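Local coordinates for protein dipicolinate synthase subunit A (Bacillus halodurans, PDB 3D4O) that is subunit A of dipicolinate synthase, a probable oxidoreductase with two Rossmann-type domains, thought to help make the dipicolinate of bacterial spores, at residues Tyr132-Thr137 and Gly167-Arg172; Met143-Ile146 and Thr152-Gly155; Ile146-Phe151 and His237-Asp242. All blocks are in the same frame, centred on the assembly; numbering follows the deposited sequence.

Interaction 1 of 3, residues Tyr132-Thr137 and Gly167-Arg172; sequences YNSIPT and GMSVAR. With EDO (1,2-ethanediol), chain L.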
loop_
_atom_site.group_PDB
_atom_site.type_symbol
_atom_site.label_atom_id
_atom_site.label_comp_id
_atom_site.label_asym_id
_atom_site.label_seq_id
_atom_site.Cartn_x
_atom_site.Cartn_y
_atom_site.Cartn_z
ATOM N N TYR C 132 -8.354 -15.064 -10.987
ATOM C CA TYR C 132 -8.593 -14.939 -9.544
ATOM C C TYR C 132 -7.344 -14.409 -8.855
ATOM O O TYR C 132 -7.395 -13.596 -7.927
ATOM C CB TYR C 132 -9.035 -16.265 -8.880
ATOM C CG TYR C 132 -10.452 -16.611 -9.208
ATOM C CD1 TYR C 132 -11.492 -15.773 -8.837
ATOM C CD2 TYR C 132 -10.761 -17.765 -9.887
ATOM C CE1 TYR C 132 -12.799 -16.089 -9.151
ATOM C CE2 TYR C 132 -12.050 -18.079 -10.201
ATOM C CZ TYR C 132 -13.057 -17.244 -9.850
ATOM O OH TYR C 132 -14.336 -17.603 -10.186
ATOM N N ASN C 133 -6.203 -14.846 -9.351
ATOM C CA ASN C 133 -4.917 -14.531 -8.701
ATOM C C ASN C 133 -4.471 -13.094 -8.991
ATOM O O ASN C 133 -3.635 -12.530 -8.268
ATOM C CB ASN C 133 -3.873 -15.574 -9.136
ATOM C CG ASN C 133 -2.554 -15.430 -8.423
ATOM O OD1 ASN C 133 -2.447 -15.672 -7.209
ATOM N ND2 ASN C 133 -1.524 -15.063 -9.176
ATOM N N SER C 134 -5.038 -12.516 -10.052
ATOM C CA SER C 134 -4.760 -11.126 -10.451
ATOM C C SER C 134 -5.307 -10.162 -9.411
ATOM O O SER C 134 -4.844 -9.025 -9.319
ATOM C CB SER C 134 -5.356 -10.720 -11.809
ATOM O OG SER C 134 -6.778 -10.607 -11.791
ATOM N N ILE C 135 -6.282 -10.621 -8.626
ATOM C CA ILE C 135 -6.923 -9.751 -7.612
ATOM C C ILE C 135 -5.935 -9.432 -6.462
ATOM O O ILE C 135 -5.605 -8.271 -6.214
ATOM C CB ILE C 135 -8.251 -10.308 -7.110
ATOM C CG1 ILE C 135 -9.231 -10.383 -8.289
ATOM C CG2 ILE C 135 -8.838 -9.409 -6.025
ATOM C CD1 ILE C 135 -10.534 -11.071 -7.973
ATOM N N PRO C 136 -5.435 -10.456 -5.766
ATOM C CA PRO C 136 -4.450 -10.076 -4.776
ATOM C C PRO C 136 -3.167 -9.482 -5.378
ATOM O O PRO C 136 -2.478 -8.706 -4.719
ATOM C CB PRO C 136 -4.140 -11.397 -4.042
ATOM C CG PRO C 136 -4.537 -12.503 -5.062
ATOM C CD PRO C 136 -5.756 -11.886 -5.740
ATOM N N THR C 137 -2.818 -9.864 -6.601
ATOM C CA THR C 137 -1.624 -9.304 -7.231
ATOM C C THR C 137 -1.774 -7.782 -7.357
ATOM O O THR C 137 -0.836 -7.038 -7.051
ATOM C CB THR C 137 -1.309 -9.913 -8.602
ATOM O OG1 THR C 137 -1.022 -11.313 -8.452
ATOM C CG2 THR C 137 -0.103 -9.232 -9.204
ATOM N N GLY C 167 -3.035 -7.369 -16.208
ATOM C CA GLY C 167 -2.989 -5.976 -16.589
ATOM C C GLY C 167 -4.364 -5.381 -16.505
ATOM O O GLY C 167 -4.525 -4.259 -16.091
HETATM N N MSE C 168 -5.356 -6.165 -16.901
HETATM C CA MSE C 168 -6.726 -5.692 -16.873
HETATM C C MSE C 168 -7.199 -5.425 -15.440
HETATM O O MSE C 168 -7.929 -4.472 -15.186
HETATM C CB MSE C 168 -7.663 -6.662 -17.572
HETATM C CG MSE C 168 -9.108 -6.343 -17.255
HETATM SE SE MSE C 168 -10.298 -7.041 -18.541
HETATM C CE MSE C 168 -9.424 -5.981 -19.860
ATOM N N SER C 169 -6.757 -6.262 -14.509
ATOM C CA SER C 169 -7.163 -6.132 -13.089
ATOM C C SER C 169 -6.427 -4.999 -12.393
ATOM O O SER C 169 -6.961 -4.305 -11.534
ATOM C CB SER C 169 -6.826 -7.411 -12.328
ATOM O OG SER C 169 -7.549 -8.493 -12.863
ATOM N N VAL C 170 -5.183 -4.855 -12.791
ATOM C CA VAL C 170 -4.266 -3.876 -12.220
ATOM C C VAL C 170 -4.678 -2.482 -12.646
ATOM O O VAL C 170 -4.823 -1.583 -11.833
ATOM C CB VAL C 170 -2.800 -4.167 -12.589
ATOM C CG1 VAL C 170 -1.903 -2.929 -12.359
ATOM C CG2 VAL C 170 -2.286 -5.401 -11.797
ATOM N N ALA C 171 -4.917 -2.325 -13.930
ATOM C CA ALA C 171 -5.276 -1.008 -14.469
ATOM C C ALA C 171 -6.616 -0.528 -13.886
ATOM O O ALA C 171 -6.751 0.618 -13.441
ATOM C CB ALA C 171 -5.309 -1.047 -15.975
ATOM N N ARG C 172 -7.560 -1.449 -13.782
ATOM C CA ARG C 172 -8.908 -1.151 -13.288
ATOM C C ARG C 172 -8.860 -0.577 -11.858
ATOM O O ARG C 172 -9.552 0.374 -11.509
ATOM C CB ARG C 172 -9.787 -2.418 -13.361
ATOM C CG ARG C 172 -11.272 -2.205 -13.072
ATOM C CD ARG C 172 -12.152 -3.472 -13.379
ATOM N NE ARG C 172 -12.718 -3.605 -14.744
ATOM C CZ ARG C 172 -12.389 -4.563 -15.623
ATOM N NH1 ARG C 172 -11.473 -5.458 -15.286
ATOM N NH2 ARG C 172 -13.004 -4.649 -16.831
HETATM C C1 EDO L . -11.771 1.552 -15.192
HETATM O O1 EDO L . -12.836 0.995 -15.968
HETATM C C2 EDO L . -12.339 2.227 -13.942
HETATM O O2 EDO L . -11.846 1.530 -12.806
#
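Ser134 on helix 127-148 and Ser169 on helix 165-176 join the two helices hydroxyl to hydroxyl, next to what looks like a Rossmann-type GxGxxG turn whose last glycine is Gly167. The tight part of the contact is small: the CA atoms of the two serines lie 6.1 Å apart, and Ser134 OG sits 2.5 Å from Ser169 OG, a hydrogen bond refined so short that its exact length is doubtful. The torsions set up the meeting. Ser134 OG stands between its backbone N and carbonyl carbon (chi1 70°), whereas Ser169 OG lies beside its own N (chi1 -62°). Ser134 OG also bonds to Ile131 O, and Arg165 O is a weak rival for the Ser169 hydroxyl.

Beyond the pair the packing thins, and the side chains of Thr137 and Val170 come no closer than 5.1 Å to the opposite segment. On the solvent side Arg172 is exposed, and its O takes a weak hydrogen bond from ethanediol, probably a crystallisation additive. Within helix 127-148, Thr137 OG1 reaches Asn133 O at 2.9 Å, from the face of that carbonyl opposite to Thr137 N.

Interaction 2 of 3, residues Met143-Ile146 and Thr152-Gly155; sequences MMAI and TIHG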
loop_
_atom_site.group_PDB
_atom_site.type_symbol
_atom_site.label_atom_id
_atom_site.label_comp_id
_atom_site.label_asym_id
_atom_site.label_seq_id
_atom_site.Cartn_x
_atom_site.Cartn_y
_atom_site.Cartn_z
HETATM N N MSE C 143 -0.623 -1.571 -2.947
HETATM C CA MSE C 143 0.022 -1.374 -1.639
HETATM C C MSE C 143 1.456 -0.900 -1.862
HETATM O O MSE C 143 1.932 0.006 -1.215
HETATM C CB MSE C 143 0.009 -2.660 -0.803
HETATM C CG MSE C 143 0.933 -2.583 0.418
HETATM SE SE MSE C 143 1.352 -4.356 1.167
HETATM C CE MSE C 143 2.624 -4.989 -0.219
HETATM N N MSE C 144 2.133 -1.500 -2.822
HETATM C CA MSE C 144 3.532 -1.117 -3.096
HETATM C C MSE C 144 3.694 0.306 -3.647
HETATM O O MSE C 144 4.648 1.029 -3.323
HETATM C CB MSE C 144 4.198 -2.021 -4.129
HETATM C CG MSE C 144 3.994 -3.512 -3.975
HETATM SE SE MSE C 144 5.692 -4.439 -4.060
HETATM C CE MSE C 144 5.831 -3.639 -2.234
ATOM N N ALA C 145 2.806 0.654 -4.554
ATOM C CA ALA C 145 2.872 1.951 -5.232
ATOM C C ALA C 145 2.660 3.048 -4.194
ATOM O O ALA C 145 3.328 4.104 -4.207
ATOM C CB ALA C 145 1.838 2.034 -6.356
ATOM N N ILE C 146 1.757 2.759 -3.267
ATOM C CA ILE C 146 1.475 3.684 -2.180
ATOM C C ILE C 146 2.691 3.775 -1.250
ATOM O O ILE C 146 3.137 4.877 -0.855
ATOM C CB ILE C 146 0.203 3.280 -1.386
ATOM C CG1 ILE C 146 -1.041 3.397 -2.294
ATOM C CG2 ILE C 146 0.082 4.119 -0.083
ATOM C CD1 ILE C 146 -2.303 2.851 -1.674
ATOM N N THR C 152 0.659 11.070 -3.772
ATOM C CA THR C 152 -0.551 10.233 -3.886
ATOM C C THR C 152 -0.689 9.614 -5.268
ATOM O O THR C 152 -0.372 10.220 -6.286
ATOM C CB THR C 152 -1.882 11.017 -3.574
ATOM O OG1 THR C 152 -2.010 12.132 -4.484
ATOM C CG2 THR C 152 -1.935 11.519 -2.082
ATOM N N ILE C 153 -1.166 8.389 -5.263
ATOM C CA ILE C 153 -1.545 7.682 -6.501
ATOM C C ILE C 153 -2.746 8.400 -7.098
ATOM O O ILE C 153 -2.905 8.486 -8.312
ATOM C CB ILE C 153 -1.922 6.207 -6.228
ATOM C CG1 ILE C 153 -0.739 5.479 -5.588
ATOM C CG2 ILE C 153 -2.317 5.522 -7.515
ATOM C CD1 ILE C 153 0.550 5.696 -6.328
ATOM N N HIS C 154 -3.580 8.926 -6.213
ATOM C CA HIS C 154 -4.726 9.724 -6.617
ATOM C C HIS C 154 -4.184 10.933 -7.377
ATOM O O HIS C 154 -3.312 11.672 -6.877
ATOM C CB HIS C 154 -5.506 10.174 -5.361
ATOM C CG HIS C 154 -6.798 10.881 -5.663
ATOM N ND1 HIS C 154 -6.839 12.036 -6.398
ATOM C CD2 HIS C 154 -8.077 10.640 -5.277
ATOM C CE1 HIS C 154 -8.085 12.470 -6.469
ATOM N NE2 HIS C 154 -8.859 11.637 -5.801
ATOM N N GLY C 155 -4.619 11.079 -8.617
ATOM C CA GLY C 155 -4.229 12.204 -9.434
ATOM C C GLY C 155 -2.915 12.062 -10.175
ATOM O O GLY C 155 -2.551 12.897 -10.998
#
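Ile146 and Ile153 bring their CA atoms to 6.6 Å, the nearest backbone approach as the chain leaves helix 127-148 and doubles back through an irregular loop toward strand 157-161. The contact is a small buried apolar one, 103 Å² in all, and Ile153 is its central residue: its side chain sets out toward the helix and meets two consecutive helical residues. Ile153 CG1 lies 3.9 Å from Ile146 CG1, the two side chains crossing at about a right angle. Ile153 CD1 turns back (chi2 -49°) instead of running on extended as Ile146 CD1 does, and this bend lays the methyl beside Ala145, 3.9 Å from Ala145 CB and 3.8 Å from Ala145 O. That carbonyl has its polar partner in Thr149 OG1, so the methyl rests against an oxygen already engaged. Phe174 of helix 165-176 touches both Ala145 and Ile153.

The loop has polar fastenings of its own. Thr152 OG1 donates to His154 O at 2.8 Å, in the carbonyl plane and on a lone pair, bridging the residues on either side of Ile153. Gly155 follows with a positive phi of 85°, a conformation in which a side chain would collide with the preceding carbonyl.

From the second subunit, the carboxylate of Glu139 accepts hydrogen bonds from Ile153 N and His154 N through its two oxygens, and Thr276 OG1 bonds to Thr152 N. The chemistry therefore divides between side chain and backbone: Ile153 offers only carbon to its own helix, while its peptide N-H is spent on a carboxylate across the dimer, which suggests that the loop's conformation probably depends on both the fold and the assembly.

Interaction 3 of 3, residues Ile146-Phe151 and His237-Asp242; sequences IQHTDF and HTFVID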
loop_
_atom_site.group_PDB
_atom_site.type_symbol
_atom_site.label_atom_id
_atom_site.label_comp_id
_atom_site.label_asym_id
_atom_site.label_seq_id
_atom_site.Cartn_x
_atom_site.Cartn_y
_atom_site.Cartn_z
ATOM N N ILE C 146 1.757 2.759 -3.267
ATOM C CA ILE C 146 1.475 3.684 -2.180
ATOM C C ILE C 146 2.691 3.775 -1.250
ATOM O O ILE C 146 3.137 4.877 -0.855
ATOM C CB ILE C 146 0.203 3.280 -1.386
ATOM C CG1 ILE C 146 -1.041 3.397 -2.294
ATOM C CG2 ILE C 146 0.082 4.119 -0.083
ATOM C CD1 ILE C 146 -2.303 2.851 -1.674
ATOM N N GLN C 147 3.232 2.623 -0.885
ATOM C CA GLN C 147 4.395 2.571 0.040
ATOM C C GLN C 147 5.640 3.281 -0.420
ATOM O O GLN C 147 6.376 3.849 0.396
ATOM C CB GLN C 147 4.894 1.124 0.265
ATOM C CG GLN C 147 4.129 0.351 1.265
ATOM C CD GLN C 147 4.557 -1.094 1.454
ATOM O OE1 GLN C 147 5.326 -1.640 0.669
ATOM N NE2 GLN C 147 4.016 -1.732 2.498
ATOM N N HIS C 148 5.911 3.165 -1.709
ATOM C CA HIS C 148 7.199 3.601 -2.270
ATOM C C HIS C 148 7.212 4.952 -2.942
ATOM O O HIS C 148 8.236 5.342 -3.500
ATOM C CB HIS C 148 7.743 2.558 -3.268
ATOM C CG HIS C 148 8.170 1.282 -2.619
ATOM N ND1 HIS C 148 9.398 1.137 -2.017
ATOM C CD2 HIS C 148 7.536 0.094 -2.476
ATOM C CE1 HIS C 148 9.502 -0.084 -1.523
ATOM N NE2 HIS C 148 8.380 -0.734 -1.777
ATOM N N THR C 149 6.068 5.634 -2.902
ATOM C CA THR C 149 5.941 6.985 -3.463
ATOM C C THR C 149 5.755 8.021 -2.356
ATOM O O THR C 149 5.267 7.706 -1.253
ATOM C CB THR C 149 4.800 7.077 -4.462
ATOM O OG1 THR C 149 3.572 6.742 -3.793
ATOM C CG2 THR C 149 5.051 6.120 -5.646
ATOM N N ASP C 150 6.221 9.234 -2.609
ATOM C CA ASP C 150 6.083 10.304 -1.638
ATOM C C ASP C 150 4.950 11.237 -2.049
ATOM O O ASP C 150 4.738 12.271 -1.477
ATOM C CB ASP C 150 7.397 11.046 -1.404
ATOM C CG ASP C 150 7.831 11.901 -2.592
ATOM O OD1 ASP C 150 7.221 11.852 -3.685
ATOM O OD2 ASP C 150 8.785 12.650 -2.395
ATOM N N PHE C 151 4.206 10.797 -3.032
ATOM C CA PHE C 151 3.039 11.499 -3.568
ATOM C C PHE C 151 1.866 10.526 -3.640
ATOM O O PHE C 151 2.038 9.301 -3.575
ATOM C CB PHE C 151 3.337 12.070 -4.980
ATOM C CG PHE C 151 3.860 11.040 -5.955
ATOM C CD1 PHE C 151 3.000 10.207 -6.648
ATOM C CD2 PHE C 151 5.219 10.898 -6.165
ATOM C CE1 PHE C 151 3.485 9.230 -7.539
ATOM C CE2 PHE C 151 5.698 9.942 -7.047
ATOM C CZ PHE C 151 4.828 9.108 -7.739
ATOM N N HIS C 237 11.653 10.582 -10.994
ATOM C CA HIS C 237 11.011 10.052 -9.781
ATOM C C HIS C 237 10.113 8.857 -10.074
ATOM O O HIS C 237 9.494 8.311 -9.174
ATOM C CB HIS C 237 10.156 11.134 -9.137
ATOM C CG HIS C 237 8.981 11.521 -9.974
ATOM N ND1 HIS C 237 9.002 12.597 -10.836
ATOM C CD2 HIS C 237 7.767 10.931 -10.129
ATOM C CE1 HIS C 237 7.841 12.668 -11.465
ATOM N NE2 HIS C 237 7.080 11.657 -11.070
ATOM N N THR C 238 10.062 8.434 -11.335
ATOM C CA THR C 238 9.149 7.363 -11.713
ATOM C C THR C 238 9.452 6.072 -10.958
ATOM O O THR C 238 10.595 5.735 -10.698
ATOM C CB THR C 238 9.170 7.059 -13.193
ATOM O OG1 THR C 238 9.016 8.270 -13.921
ATOM C CG2 THR C 238 8.009 6.145 -13.550
ATOM N N PHE C 239 8.386 5.365 -10.616
ATOM C CA PHE C 239 8.502 4.062 -9.952
ATOM C C PHE C 239 8.005 2.984 -10.919
ATOM O O PHE C 239 6.865 3.004 -11.376
ATOM C CB PHE C 239 7.713 4.077 -8.651
ATOM C CG PHE C 239 7.765 2.780 -7.864
ATOM C CD1 PHE C 239 8.893 1.999 -7.843
ATOM C CD2 PHE C 239 6.695 2.408 -7.081
ATOM C CE1 PHE C 239 8.928 0.840 -7.117
ATOM C CE2 PHE C 239 6.738 1.274 -6.317
ATOM C CZ PHE C 239 7.870 0.489 -6.325
ATOM N N VAL C 240 8.893 2.066 -11.260
ATOM C CA VAL C 240 8.530 0.978 -12.169
ATOM C C VAL C 240 8.338 -0.306 -11.375
ATOM O O VAL C 240 9.256 -0.773 -10.734
ATOM C CB VAL C 240 9.607 0.667 -13.228
ATOM C CG1 VAL C 240 9.203 -0.603 -14.005
ATOM C CG2 VAL C 240 9.857 1.871 -14.182
ATOM N N ILE C 241 7.132 -0.848 -11.425
ATOM C CA ILE C 241 6.821 -2.102 -10.753
ATOM C C ILE C 241 6.657 -3.159 -11.840
ATOM O O ILE C 241 5.738 -3.073 -12.649
ATOM C CB ILE C 241 5.543 -2.001 -9.880
ATOM C CG1 ILE C 241 5.730 -1.019 -8.706
ATOM C CG2 ILE C 241 5.210 -3.349 -9.251
ATOM C CD1 ILE C 241 4.438 -0.819 -7.836
ATOM N N ASP C 242 7.594 -4.104 -11.893
ATOM C CA ASP C 242 7.594 -5.167 -12.919
ATOM C C ASP C 242 7.033 -6.479 -12.381
ATOM O O ASP C 242 7.630 -7.170 -11.539
ATOM C CB ASP C 242 8.969 -5.350 -13.515
ATOM C CG ASP C 242 8.933 -6.036 -14.854
ATOM O OD1 ASP C 242 7.890 -6.603 -15.238
ATOM O OD2 ASP C 242 9.974 -6.013 -15.518
#
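In the C-terminal Rossmann-type domain, Phe239 at the start of sheet strand 239-242 packs against His148 and Thr149, near the C-terminal end of helix 127-148. Its CG is anti to the backbone N (chi1 -180°), which carries the ring out to the helix and brings CE2 and CZ against it. Phe239 CE2 approaches His148 CB to 3.5 Å, and Phe239 CZ lies 3.8 Å from His148 CG. The rings meet obliquely, centroids 5.2 Å apart and planes at 47°, and the closest approach is made through His148 CB. Thr149 CG2 comes more loosely to Phe239 CD2, at 4.3 Å. Ile241, next but one along the strand, lays CG1 3.4 Å above one face of the Phe239 ring, displaced toward the ring's margin. With alanine in place of Phe239, a gap would probably open between strand and helix, and His148 CB and Ile241 CG1 would lose the ring they pack on.

A second aromatic pair forms where Phe151 CE2 meets His237 CD2 at 3.8 Å, with planes at 82°. Thr149 CB sits over the centre of the Phe151 ring, 3.8 Å above it.

Both histidines turn carbon to this contact and use nitrogen outside it, His148 ND1 with Lys261 NZ and His237 NE2 with Asp215 OD1. The lysine would be expected to disfavour a proton on His148 ND1, and the aspartate to favour one on His237 NE2.

All three interactions use helix 127-148, and each has residues within reach of the second subunit. Interactions 2 and 3 share Ile146, lie about 7 Å apart between centres and touch directly: Phe239 CE2 is 3.7 Å from Met144 O, and Ile241 CD1 is 3.9 Å from Ala145 N. The same turn of helix thus meets the strand and the returning loop. Interaction 1 stands apart, its centre about 16 Å from that of interaction 2 and about 18 Å from that of interaction 3, and it alone includes a glycine of the probable GxGxxG turn. Ethanediol molecules lie at Arg172 in interaction 1 and about 4 Å from the Phe151 side chain in interaction 3.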